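Putative O-methyltransferase (Klebsiella pneumoniae subsp. pneumoniae, PDB 3TFW) probably transfers a methyl group from S-adenosylmethionine to an oxygen atom of a substrate that remains to be identified. Local coordinates at residues Val29-Pro43 with His99-Ala111. Numbering follows the deposited sequence.
Sequences VLDRVLENNHRAGLP and HHAQVARENLQLA
Val-33, Asn-36 and Asn-37 meet Asn-107 in an antiparallel helix-helix contact, in which helix 28-39, ahead of the methyltransferase sheet in sequence, lies against helix 98-110, which links strands 90-95 and 117-121. It is a worked example of an asparagine cluster flanked by an apolar knob at one end and mixed packing at the other: the segment axes run at 166° and approach to 10.1 Å. The Asn-107 amide rests against both methyls of Val-33 and divides its two ends between neighbouring asparagines. Its OD1 takes the ND2 hydrogen of Asn-36 at 2.8 Å in a nearly straight bond (172°), the two amides almost coplanar. Its ND2 makes a bent, weak hydrogen bond to Asn-37 OD1, the amide planes now 50° apart, and also donates to Gly-74 O, while Asn-37 ND2 is held by Asp-46. Toward one end, Leu-110 sits as a knob among Val-29, Arg-32, Val-33 and Asn-36; with CG anti to the backbone N, it carries CD2 to Asn-36 ND2 and CD1 over one face of the Arg-32 guanidinium. Val-29 CG2 also meets Ala-111 CB at 3.6 Å. Toward the other, Ala-40 CB presses tightly on Val-103 CG2 (3.5 Å), and Leu-42 sets CD2 against the His-100 ring. Here, beside the Schellman turn at Gly-41, His-99 NE2 donates to Ala-40 O at 3.0 Å, the oxygen lying in the ring plane. The partners of the buried Asn-107 amide are consistent with a single orientation, and the Asn-36/Asn-107 and Ala-40/His-99 bonds would favour this register.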
# COMPACT_ATOMS: atom_id res chain seq x y z
N VAL A 29 4.09 -13.63 20.43
CA VAL A 29 2.82 -14.29 20.07
C VAL A 29 2.70 -14.58 18.57
O VAL A 29 2.29 -15.67 18.19
CB VAL A 29 1.57 -13.59 20.70
CG1 VAL A 29 1.79 -12.11 20.86
CG2 VAL A 29 0.30 -13.87 19.90
N LEU A 30 3.10 -13.63 17.72
CA LEU A 30 3.08 -13.86 16.28
C LEU A 30 4.04 -14.97 15.86
O LEU A 30 3.72 -15.77 14.99
CB LEU A 30 3.37 -12.57 15.48
CG LEU A 30 2.29 -11.49 15.49
CD1 LEU A 30 2.74 -10.32 14.65
CD2 LEU A 30 0.95 -12.03 15.00
N ASP A 31 5.22 -15.00 16.50
CA ASP A 31 6.17 -16.09 16.29
C ASP A 31 5.52 -17.43 16.59
O ASP A 31 5.64 -18.37 15.81
CB ASP A 31 7.41 -15.92 17.18
CG ASP A 31 8.31 -14.75 16.78
OD1 ASP A 31 8.29 -14.32 15.61
OD2 ASP A 31 9.06 -14.26 17.65
N ARG A 32 4.81 -17.51 17.71
CA ARG A 32 4.17 -18.74 18.15
C ARG A 32 3.02 -19.13 17.23
O ARG A 32 2.83 -20.32 16.93
CB ARG A 32 3.69 -18.61 19.59
CG ARG A 32 3.33 -19.93 20.25
CD ARG A 32 3.33 -19.80 21.77
NE ARG A 32 2.62 -20.92 22.39
CZ ARG A 32 2.47 -21.08 23.70
NH1 ARG A 32 2.98 -20.20 24.55
NH2 ARG A 32 1.81 -22.14 24.15
N VAL A 33 2.26 -18.14 16.76
CA VAL A 33 1.18 -18.40 15.78
C VAL A 33 1.72 -19.11 14.54
O VAL A 33 1.14 -20.10 14.09
CB VAL A 33 0.44 -17.08 15.39
CG1 VAL A 33 -0.40 -17.29 14.13
CG2 VAL A 33 -0.42 -16.60 16.54
N LEU A 34 2.85 -18.62 14.01
CA LEU A 34 3.46 -19.20 12.82
C LEU A 34 4.01 -20.60 13.11
O LEU A 34 3.88 -21.50 12.29
CB LEU A 34 4.57 -18.28 12.27
CG LEU A 34 4.17 -16.98 11.56
CD1 LEU A 34 5.38 -16.07 11.35
CD2 LEU A 34 3.45 -17.23 10.24
N GLU A 35 4.62 -20.76 14.28
CA GLU A 35 5.10 -22.08 14.73
C GLU A 35 3.96 -23.10 14.77
O GLU A 35 4.11 -24.24 14.32
CB GLU A 35 5.76 -21.96 16.12
CG GLU A 35 7.11 -21.26 16.11
CD GLU A 35 7.62 -20.86 17.51
OE1 GLU A 35 6.95 -21.13 18.53
OE2 GLU A 35 8.71 -20.27 17.58
N ASN A 36 2.81 -22.67 15.31
CA ASN A 36 1.60 -23.50 15.36
C ASN A 36 1.10 -23.91 13.99
O ASN A 36 0.72 -25.08 13.77
CB ASN A 36 0.47 -22.75 16.09
CG ASN A 36 0.69 -22.66 17.58
OD1 ASN A 36 1.56 -23.33 18.15
ND2 ASN A 36 -0.12 -21.82 18.24
N ASN A 37 1.07 -22.96 13.05
CA ASN A 37 0.65 -23.23 11.68
C ASN A 37 1.51 -24.31 11.01
O ASN A 37 0.99 -25.24 10.39
CB ASN A 37 0.67 -21.94 10.84
CG ASN A 37 -0.42 -20.97 11.25
OD1 ASN A 37 -1.22 -21.26 12.14
ND2 ASN A 37 -0.47 -19.81 10.60
N HIS A 38 2.82 -24.15 11.13
CA HIS A 38 3.77 -25.10 10.55
C HIS A 38 3.64 -26.47 11.19
O HIS A 38 3.55 -27.48 10.50
CB HIS A 38 5.21 -24.59 10.68
CG HIS A 38 5.51 -23.41 9.81
ND1 HIS A 38 6.54 -22.54 10.07
CD2 HIS A 38 4.91 -22.96 8.68
CE1 HIS A 38 6.57 -21.60 9.13
NE2 HIS A 38 5.59 -21.83 8.28
N ARG A 39 3.61 -26.49 12.52
CA ARG A 39 3.40 -27.73 13.28
C ARG A 39 2.13 -28.47 12.84
O ARG A 39 2.13 -29.70 12.69
CB ARG A 39 3.38 -27.43 14.78
CG ARG A 39 3.20 -28.65 15.69
CD ARG A 39 3.47 -28.29 17.15
NE ARG A 39 4.72 -27.55 17.29
CZ ARG A 39 4.81 -26.28 17.68
NH1 ARG A 39 3.72 -25.59 18.01
NH2 ARG A 39 6.00 -25.70 17.76
N ALA A 40 1.04 -27.73 12.60
CA ALA A 40 -0.19 -28.33 12.11
C ALA A 40 -0.13 -28.75 10.64
O ALA A 40 -1.08 -29.32 10.12
CB ALA A 40 -1.39 -27.39 12.35
N GLY A 41 0.97 -28.45 9.96
CA GLY A 41 1.14 -28.87 8.57
C GLY A 41 0.31 -28.08 7.56
O GLY A 41 0.00 -28.58 6.47
N LEU A 42 -0.06 -26.86 7.92
CA LEU A 42 -0.85 -26.00 7.03
C LEU A 42 -0.01 -25.61 5.80
O LEU A 42 1.21 -25.51 5.91
CB LEU A 42 -1.28 -24.73 7.75
CG LEU A 42 -2.20 -24.79 8.97
CD1 LEU A 42 -2.77 -23.41 9.26
CD2 LEU A 42 -3.32 -25.80 8.76
N PRO A 43 -0.67 -25.38 4.65
CA PRO A 43 0.09 -24.73 3.56
C PRO A 43 0.65 -23.40 4.06
O PRO A 43 -0.04 -22.67 4.79
CB PRO A 43 -0.97 -24.50 2.47
CG PRO A 43 -2.11 -25.39 2.81
CD PRO A 43 -2.09 -25.58 4.30
N HIS A 99 -9.79 -28.38 9.67
CA HIS A 99 -8.48 -28.40 10.31
C HIS A 99 -7.86 -26.99 10.40
O HIS A 99 -7.30 -26.64 11.43
CB HIS A 99 -7.54 -29.38 9.61
CG HIS A 99 -6.16 -29.42 10.20
ND1 HIS A 99 -5.94 -29.55 11.55
CD2 HIS A 99 -4.94 -29.36 9.62
CE1 HIS A 99 -4.63 -29.56 11.78
NE2 HIS A 99 -4.01 -29.45 10.62
N HIS A 100 -7.97 -26.19 9.34
CA HIS A 100 -7.52 -24.80 9.42
C HIS A 100 -8.31 -24.04 10.48
O HIS A 100 -7.74 -23.30 11.27
CB HIS A 100 -7.61 -24.08 8.07
CG HIS A 100 -6.79 -24.70 6.98
ND1 HIS A 100 -6.51 -24.04 5.80
CD2 HIS A 100 -6.21 -25.91 6.87
CE1 HIS A 100 -5.79 -24.82 5.02
NE2 HIS A 100 -5.59 -25.96 5.64
N ALA A 101 -9.63 -24.22 10.50
CA ALA A 101 -10.46 -23.51 11.48
C ALA A 101 -10.05 -23.84 12.91
O ALA A 101 -9.97 -22.95 13.76
CB ALA A 101 -11.94 -23.80 11.27
N GLN A 102 -9.75 -25.12 13.17
CA GLN A 102 -9.29 -25.58 14.48
C GLN A 102 -7.99 -24.88 14.90
O GLN A 102 -7.87 -24.37 16.01
CB GLN A 102 -9.10 -27.10 14.47
CG GLN A 102 -8.58 -27.67 15.78
CD GLN A 102 -8.20 -29.14 15.68
OE1 GLN A 102 -7.80 -29.63 14.62
NE2 GLN A 102 -8.31 -29.85 16.81
N VAL A 103 -7.02 -24.86 14.00
CA VAL A 103 -5.74 -24.20 14.26
C VAL A 103 -5.93 -22.70 14.47
O VAL A 103 -5.37 -22.11 15.41
CB VAL A 103 -4.76 -24.47 13.10
CG1 VAL A 103 -3.46 -23.68 13.28
CG2 VAL A 103 -4.47 -25.97 13.00
N ALA A 104 -6.71 -22.08 13.60
CA ALA A 104 -7.01 -20.64 13.71
C ALA A 104 -7.65 -20.28 15.07
O ALA A 104 -7.28 -19.27 15.68
CB ALA A 104 -7.90 -20.21 12.55
N ARG A 105 -8.58 -21.11 15.53
CA ARG A 105 -9.28 -20.88 16.82
C ARG A 105 -8.27 -20.80 17.96
O ARG A 105 -8.31 -19.90 18.81
CB ARG A 105 -10.31 -21.98 17.12
CG ARG A 105 -11.52 -22.00 16.19
CD ARG A 105 -12.65 -22.90 16.71
NE ARG A 105 -12.21 -24.25 17.07
CZ ARG A 105 -12.38 -25.32 16.30
NH1 ARG A 105 -12.99 -25.21 15.12
NH2 ARG A 105 -11.95 -26.51 16.70
N GLU A 106 -7.32 -21.74 17.95
CA GLU A 106 -6.27 -21.77 18.95
C GLU A 106 -5.37 -20.53 18.90
O GLU A 106 -4.99 -19.99 19.94
CB GLU A 106 -5.46 -23.06 18.83
CG GLU A 106 -6.28 -24.27 19.25
CD GLU A 106 -5.63 -25.61 18.92
OE1 GLU A 106 -4.53 -25.62 18.33
OE2 GLU A 106 -6.24 -26.65 19.26
N ASN A 107 -5.03 -20.08 17.69
CA ASN A 107 -4.18 -18.90 17.52
C ASN A 107 -4.87 -17.59 17.92
O ASN A 107 -4.23 -16.69 18.47
CB ASN A 107 -3.67 -18.80 16.08
CG ASN A 107 -2.63 -19.85 15.75
OD1 ASN A 107 -1.95 -20.37 16.64
ND2 ASN A 107 -2.50 -20.17 14.46
N LEU A 108 -6.17 -17.50 17.63
CA LEU A 108 -6.98 -16.35 18.03
C LEU A 108 -7.00 -16.21 19.55
O LEU A 108 -6.88 -15.11 20.08
CB LEU A 108 -8.41 -16.46 17.46
CG LEU A 108 -8.52 -16.39 15.92
CD1 LEU A 108 -9.94 -16.70 15.44
CD2 LEU A 108 -8.02 -15.06 15.35
N GLN A 109 -7.14 -17.34 20.25
CA GLN A 109 -7.19 -17.34 21.70
C GLN A 109 -5.83 -16.97 22.27
O GLN A 109 -5.73 -16.10 23.15
CB GLN A 109 -7.65 -18.72 22.21
CG GLN A 109 -8.00 -18.75 23.70
CD GLN A 109 -8.09 -20.16 24.26
OE1 GLN A 109 -8.66 -21.07 23.63
NE2 GLN A 109 -7.54 -20.35 25.45
N LEU A 110 -4.78 -17.60 21.75
CA LEU A 110 -3.40 -17.33 22.15
C LEU A 110 -3.05 -15.84 22.04
O LEU A 110 -2.41 -15.26 22.93
CB LEU A 110 -2.45 -18.20 21.31
CG LEU A 110 -0.97 -17.85 21.13
CD1 LEU A 110 -0.20 -17.81 22.44
CD2 LEU A 110 -0.34 -18.87 20.18
N ALA A 111 -3.50 -15.22 20.94
CA ALA A 111 -3.21 -13.82 20.67
C ALA A 111 -4.13 -12.84 21.38
O ALA A 111 -3.94 -11.63 21.28
CB ALA A 111 -3.23 -13.57 19.15